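Local coordinates for beta-1,3-glucosyltransferase (Paecilomyces sp. J18, PDB 5JVV), which is a carbohydrate-active enzyme whose chain folds into a beta-sandwich of the jelly-roll type, at residues Tyr186-Phe200 / Phe219-Gly233. Residues are numbered along the deposited sequence; the frame is centred on the assembly and turned at random.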
# COMPACT_ATOMS: atom_id res chain seq x y z
N TYR A 186 -7.75 -6.94 -2.29
CA TYR A 186 -7.08 -6.29 -3.41
C TYR A 186 -6.41 -7.37 -4.26
O TYR A 186 -5.71 -8.24 -3.74
CB TYR A 186 -6.06 -5.26 -2.93
CG TYR A 186 -6.65 -3.87 -2.86
CD1 TYR A 186 -6.62 -3.03 -3.97
CD2 TYR A 186 -7.25 -3.39 -1.69
CE1 TYR A 186 -7.15 -1.77 -3.93
CE2 TYR A 186 -7.79 -2.12 -1.64
CZ TYR A 186 -7.74 -1.31 -2.77
OH TYR A 186 -8.27 -0.04 -2.77
N ALA A 187 -6.65 -7.31 -5.56
CA ALA A 187 -6.12 -8.29 -6.49
C ALA A 187 -5.33 -7.60 -7.60
O ALA A 187 -5.74 -6.56 -8.10
CB ALA A 187 -7.24 -9.12 -7.10
N MET A 188 -4.21 -8.21 -7.98
CA MET A 188 -3.44 -7.73 -9.12
C MET A 188 -3.25 -8.86 -10.13
O MET A 188 -2.83 -9.95 -9.75
CB MET A 188 -2.07 -7.23 -8.68
CG MET A 188 -1.18 -6.88 -9.87
SD MET A 188 0.39 -6.09 -9.46
CE MET A 188 1.15 -7.34 -8.44
N GLN A 189 -3.55 -8.58 -11.40
CA GLN A 189 -3.14 -9.46 -12.49
C GLN A 189 -2.05 -8.75 -13.28
O GLN A 189 -2.23 -7.61 -13.72
CB GLN A 189 -4.30 -9.77 -13.42
CG GLN A 189 -3.93 -10.76 -14.52
CD GLN A 189 -5.03 -10.95 -15.55
OE1 GLN A 189 -5.92 -10.11 -15.68
NE2 GLN A 189 -4.97 -12.05 -16.28
N TRP A 190 -0.92 -9.42 -13.46
CA TRP A 190 0.24 -8.84 -14.14
C TRP A 190 0.62 -9.71 -15.33
O TRP A 190 0.99 -10.88 -15.16
CB TRP A 190 1.38 -8.73 -13.11
CG TRP A 190 2.78 -8.38 -13.60
CD1 TRP A 190 3.16 -7.95 -14.85
CD2 TRP A 190 3.97 -8.43 -12.81
NE1 TRP A 190 4.52 -7.74 -14.87
CE2 TRP A 190 5.04 -8.03 -13.64
CE3 TRP A 190 4.24 -8.78 -11.49
CZ2 TRP A 190 6.36 -7.97 -13.18
CZ3 TRP A 190 5.54 -8.72 -11.03
CH2 TRP A 190 6.59 -8.32 -11.88
N THR A 191 0.51 -9.16 -16.54
CA THR A 191 0.90 -9.86 -17.77
C THR A 191 1.89 -8.97 -18.51
O THR A 191 2.18 -7.88 -18.05
CB THR A 191 -0.30 -10.15 -18.69
OG1 THR A 191 -0.77 -8.92 -19.27
CG2 THR A 191 -1.42 -10.82 -17.93
N ASP A 192 2.39 -9.42 -19.66
CA ASP A 192 3.32 -8.59 -20.42
C ASP A 192 2.66 -7.26 -20.78
O ASP A 192 3.29 -6.20 -20.73
CB ASP A 192 3.74 -9.28 -21.72
CG ASP A 192 4.89 -10.26 -21.54
OD1 ASP A 192 5.55 -10.24 -20.48
OD2 ASP A 192 5.13 -11.05 -22.48
N GLU A 193 1.38 -7.33 -21.13
CA GLU A 193 0.69 -6.18 -21.70
C GLU A 193 0.13 -5.21 -20.67
O GLU A 193 0.01 -4.02 -20.94
CB GLU A 193 -0.42 -6.66 -22.63
CG GLU A 193 0.11 -7.34 -23.87
CD GLU A 193 -0.91 -8.26 -24.53
OE1 GLU A 193 -2.06 -8.34 -24.03
OE2 GLU A 193 -0.56 -8.91 -25.53
N PHE A 194 -0.24 -5.73 -19.50
CA PHE A 194 -0.94 -4.88 -18.54
C PHE A 194 -0.76 -5.29 -17.09
O PHE A 194 -0.38 -6.42 -16.78
CB PHE A 194 -2.43 -4.79 -18.88
CG PHE A 194 -3.15 -6.13 -18.92
CD1 PHE A 194 -3.45 -6.81 -17.74
CD2 PHE A 194 -3.56 -6.67 -20.12
CE1 PHE A 194 -4.12 -8.02 -17.77
CE2 PHE A 194 -4.24 -7.88 -20.16
CZ PHE A 194 -4.51 -8.56 -18.98
N ILE A 195 -1.03 -4.34 -16.20
CA ILE A 195 -1.26 -4.64 -14.80
C ILE A 195 -2.67 -4.16 -14.48
O ILE A 195 -3.00 -2.99 -14.69
CB ILE A 195 -0.22 -3.94 -13.89
CG1 ILE A 195 1.12 -4.67 -14.02
CG2 ILE A 195 -0.68 -3.95 -12.44
CD1 ILE A 195 2.30 -3.81 -13.68
N LYS A 196 -3.51 -5.08 -14.02
CA LYS A 196 -4.88 -4.73 -13.64
C LYS A 196 -5.05 -4.89 -12.15
O LYS A 196 -4.58 -5.87 -11.57
CB LYS A 196 -5.88 -5.61 -14.38
CG LYS A 196 -5.98 -5.30 -15.86
CD LYS A 196 -6.89 -6.31 -16.57
CE LYS A 196 -7.00 -6.02 -18.05
NZ LYS A 196 -7.92 -7.00 -18.74
N LEU A 197 -5.71 -3.92 -11.52
CA LEU A 197 -5.95 -3.96 -10.08
C LEU A 197 -7.45 -3.92 -9.78
O LEU A 197 -8.17 -3.12 -10.38
CB LEU A 197 -5.25 -2.79 -9.38
CG LEU A 197 -3.75 -2.65 -9.62
CD1 LEU A 197 -3.22 -1.36 -8.98
CD2 LEU A 197 -3.03 -3.85 -9.04
N TRP A 198 -7.89 -4.78 -8.86
CA TRP A 198 -9.29 -4.79 -8.43
C TRP A 198 -9.37 -4.62 -6.92
O TRP A 198 -8.48 -5.07 -6.19
CB TRP A 198 -9.96 -6.13 -8.76
CG TRP A 198 -10.17 -6.49 -10.21
CD1 TRP A 198 -11.32 -6.36 -10.94
CD2 TRP A 198 -9.21 -7.12 -11.08
NE1 TRP A 198 -11.13 -6.84 -12.22
CE2 TRP A 198 -9.84 -7.31 -12.33
CE3 TRP A 198 -7.88 -7.53 -10.92
CZ2 TRP A 198 -9.19 -7.90 -13.41
CZ3 TRP A 198 -7.24 -8.11 -12.00
CH2 TRP A 198 -7.90 -8.29 -13.23
N PHE A 199 -10.45 -3.99 -6.46
CA PHE A 199 -10.79 -4.00 -5.04
C PHE A 199 -12.18 -4.61 -4.90
O PHE A 199 -13.12 -4.16 -5.56
CB PHE A 199 -10.76 -2.59 -4.44
CG PHE A 199 -11.51 -2.48 -3.15
CD1 PHE A 199 -11.18 -3.28 -2.05
CD2 PHE A 199 -12.57 -1.58 -3.02
CE1 PHE A 199 -11.89 -3.18 -0.85
CE2 PHE A 199 -13.28 -1.48 -1.82
CZ PHE A 199 -12.94 -2.27 -0.75
N PHE A 200 -12.29 -5.65 -4.08
CA PHE A 200 -13.56 -6.30 -3.79
C PHE A 200 -13.89 -6.10 -2.33
O PHE A 200 -13.21 -6.64 -1.46
CB PHE A 200 -13.48 -7.79 -4.07
CG PHE A 200 -12.97 -8.13 -5.45
CD1 PHE A 200 -13.74 -7.85 -6.57
CD2 PHE A 200 -11.73 -8.73 -5.62
CE1 PHE A 200 -13.28 -8.15 -7.83
CE2 PHE A 200 -11.26 -9.05 -6.88
CZ PHE A 200 -12.03 -8.76 -7.99
N PHE A 219 -13.96 -11.47 -12.20
CA PHE A 219 -13.51 -10.31 -11.42
C PHE A 219 -14.25 -9.05 -11.88
O PHE A 219 -14.32 -8.06 -11.15
CB PHE A 219 -12.01 -10.08 -11.57
CG PHE A 219 -11.14 -11.11 -10.88
CD1 PHE A 219 -11.67 -12.30 -10.38
CD2 PHE A 219 -9.77 -10.87 -10.73
CE1 PHE A 219 -10.84 -13.22 -9.75
CE2 PHE A 219 -8.95 -11.78 -10.10
CZ PHE A 219 -9.48 -12.96 -9.61
N GLY A 220 -14.78 -9.08 -13.09
CA GLY A 220 -15.44 -7.92 -13.65
C GLY A 220 -14.44 -6.85 -14.05
O GLY A 220 -13.25 -7.13 -14.25
N THR A 221 -14.92 -5.62 -14.17
CA THR A 221 -14.10 -4.50 -14.63
C THR A 221 -13.05 -4.15 -13.58
O THR A 221 -13.38 -4.05 -12.40
CB THR A 221 -14.98 -3.28 -14.91
OG1 THR A 221 -16.01 -3.63 -15.84
CG2 THR A 221 -14.15 -2.13 -15.47
N PRO A 222 -11.78 -3.97 -14.00
CA PRO A 222 -10.74 -3.59 -13.03
C PRO A 222 -11.02 -2.24 -12.42
O PRO A 222 -11.68 -1.41 -13.06
CB PRO A 222 -9.49 -3.46 -13.91
CG PRO A 222 -9.76 -4.29 -15.11
CD PRO A 222 -11.24 -4.19 -15.35
N MET A 223 -10.51 -1.98 -11.22
CA MET A 223 -10.60 -0.64 -10.67
C MET A 223 -9.52 0.25 -11.28
O MET A 223 -9.75 1.42 -11.55
CB MET A 223 -10.50 -0.64 -9.14
CG MET A 223 -10.87 0.70 -8.52
SD MET A 223 -11.09 0.61 -6.73
CE MET A 223 -9.40 0.42 -6.15
N GLY A 224 -8.33 -0.33 -11.50
CA GLY A 224 -7.27 0.35 -12.21
C GLY A 224 -6.78 -0.53 -13.35
O GLY A 224 -6.37 -1.67 -13.13
N ASN A 225 -6.83 -0.02 -14.58
CA ASN A 225 -6.44 -0.81 -15.74
C ASN A 225 -5.20 -0.19 -16.38
O ASN A 225 -5.30 0.73 -17.20
CB ASN A 225 -7.59 -0.90 -16.75
CG ASN A 225 -7.38 -1.96 -17.81
OD1 ASN A 225 -6.25 -2.38 -18.08
ND2 ASN A 225 -8.47 -2.39 -18.45
N PHE A 226 -4.03 -0.68 -15.98
CA PHE A 226 -2.78 -0.11 -16.46
C PHE A 226 -2.35 -0.80 -17.75
O PHE A 226 -1.64 -1.82 -17.74
CB PHE A 226 -1.69 -0.13 -15.38
CG PHE A 226 -2.03 0.71 -14.17
CD1 PHE A 226 -1.58 2.02 -14.07
CD2 PHE A 226 -2.83 0.19 -13.16
CE1 PHE A 226 -1.90 2.80 -12.96
CE2 PHE A 226 -3.17 0.95 -12.05
CZ PHE A 226 -2.70 2.27 -11.95
N LYS A 227 -2.78 -0.22 -18.85
CA LYS A 227 -2.67 -0.82 -20.17
C LYS A 227 -2.67 0.34 -21.14
O LYS A 227 -3.40 1.31 -20.94
CB LYS A 227 -3.87 -1.74 -20.40
CG LYS A 227 -3.97 -2.34 -21.79
CD LYS A 227 -5.06 -3.42 -21.79
CE LYS A 227 -5.89 -3.39 -23.05
NZ LYS A 227 -6.71 -2.15 -23.13
N GLY A 228 -1.83 0.28 -22.17
CA GLY A 228 -1.72 1.40 -23.09
C GLY A 228 -0.59 1.32 -24.08
O GLY A 228 -0.44 0.33 -24.79
N THR A 229 0.21 2.38 -24.13
CA THR A 229 1.14 2.59 -25.24
C THR A 229 2.49 1.91 -25.08
O THR A 229 3.39 2.10 -25.90
CB THR A 229 1.38 4.08 -25.51
OG1 THR A 229 2.05 4.68 -24.39
CG2 THR A 229 0.07 4.79 -25.75
N CYS A 230 2.65 1.15 -24.00
CA CYS A 230 3.81 0.29 -23.83
C CYS A 230 3.31 -1.03 -23.28
O CYS A 230 2.18 -1.11 -22.78
CB CYS A 230 4.81 0.90 -22.85
SG CYS A 230 4.32 0.76 -21.10
N ASP A 231 4.13 -2.06 -23.37
CA ASP A 231 3.80 -3.30 -22.66
C ASP A 231 4.12 -3.08 -21.19
O ASP A 231 5.26 -3.26 -20.75
CB ASP A 231 4.56 -4.49 -23.25
CG ASP A 231 3.94 -4.99 -24.56
OD1 ASP A 231 2.76 -4.71 -24.82
OD2 ASP A 231 4.65 -5.69 -25.32
N ILE A 232 3.11 -2.66 -20.43
CA ILE A 232 3.26 -2.22 -19.04
C ILE A 232 3.98 -3.26 -18.17
O ILE A 232 4.84 -2.92 -17.35
CB ILE A 232 1.87 -1.91 -18.43
CG1 ILE A 232 1.30 -0.59 -18.98
CG2 ILE A 232 1.92 -1.86 -16.91
CD1 ILE A 232 2.00 0.67 -18.45
N GLY A 233 3.62 -4.53 -18.34
CA GLY A 233 4.18 -5.56 -17.47
C GLY A 233 5.62 -5.93 -17.77
O GLY A 233 6.27 -6.60 -16.96
O HOH W 1 -0.32 -2.18 -22.77
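The Trp198 indole lies between two residues of the other segment. On one face, Pro222 CA makes a CH-pi contact, 3.7 Å from the centroid of the five-membered ring of Trp198. On the opposite face, Phe219 turns its edge to the six-membered ring in a T-shaped stack, the planes 85° apart. This is the edge of an antiparallel sheet in a jelly-roll sandwich. Phe200 in turn sets its edge toward the face of Phe219, which completes a three-ring cluster beside helix 207-210. At the indole's edge, Trp198 NE1 donates to Gly220 O at 2.9 Å. The bond is nearly straight, but it arrives well above the carbonyl plane. Trp198 CG is anti to its carbonyl carbon (chi1 -67°), which puts the ring among the residues ahead of strand 224-226.

Strand 224-226 pairs with strand 195-200, itself in a hairpin with strand 186-190. A classic beta bulge starts the pairing: Leu197 O accepts from both Met223 N (2.7 Å) and Gly224 N (3.0 Å). Ile195 and Phe226 exchange two backbone bonds. Leu197 CD1 meets Phe226 CE2 at 3.8 Å on the face turned to strand 130-134. On the other face, Lys196 runs extended beside Asn225, whose ND2 is hydrogen-bonded to the backbone O of Asp146. A water joins Glu193 O, Gly228 N and Cys230 O. Between the hairpin turn and the 3-10 segment starting at Ile232, Trp190 NE1 bonds in its ring plane to a lone pair of Gly233 O at 3.0 Å.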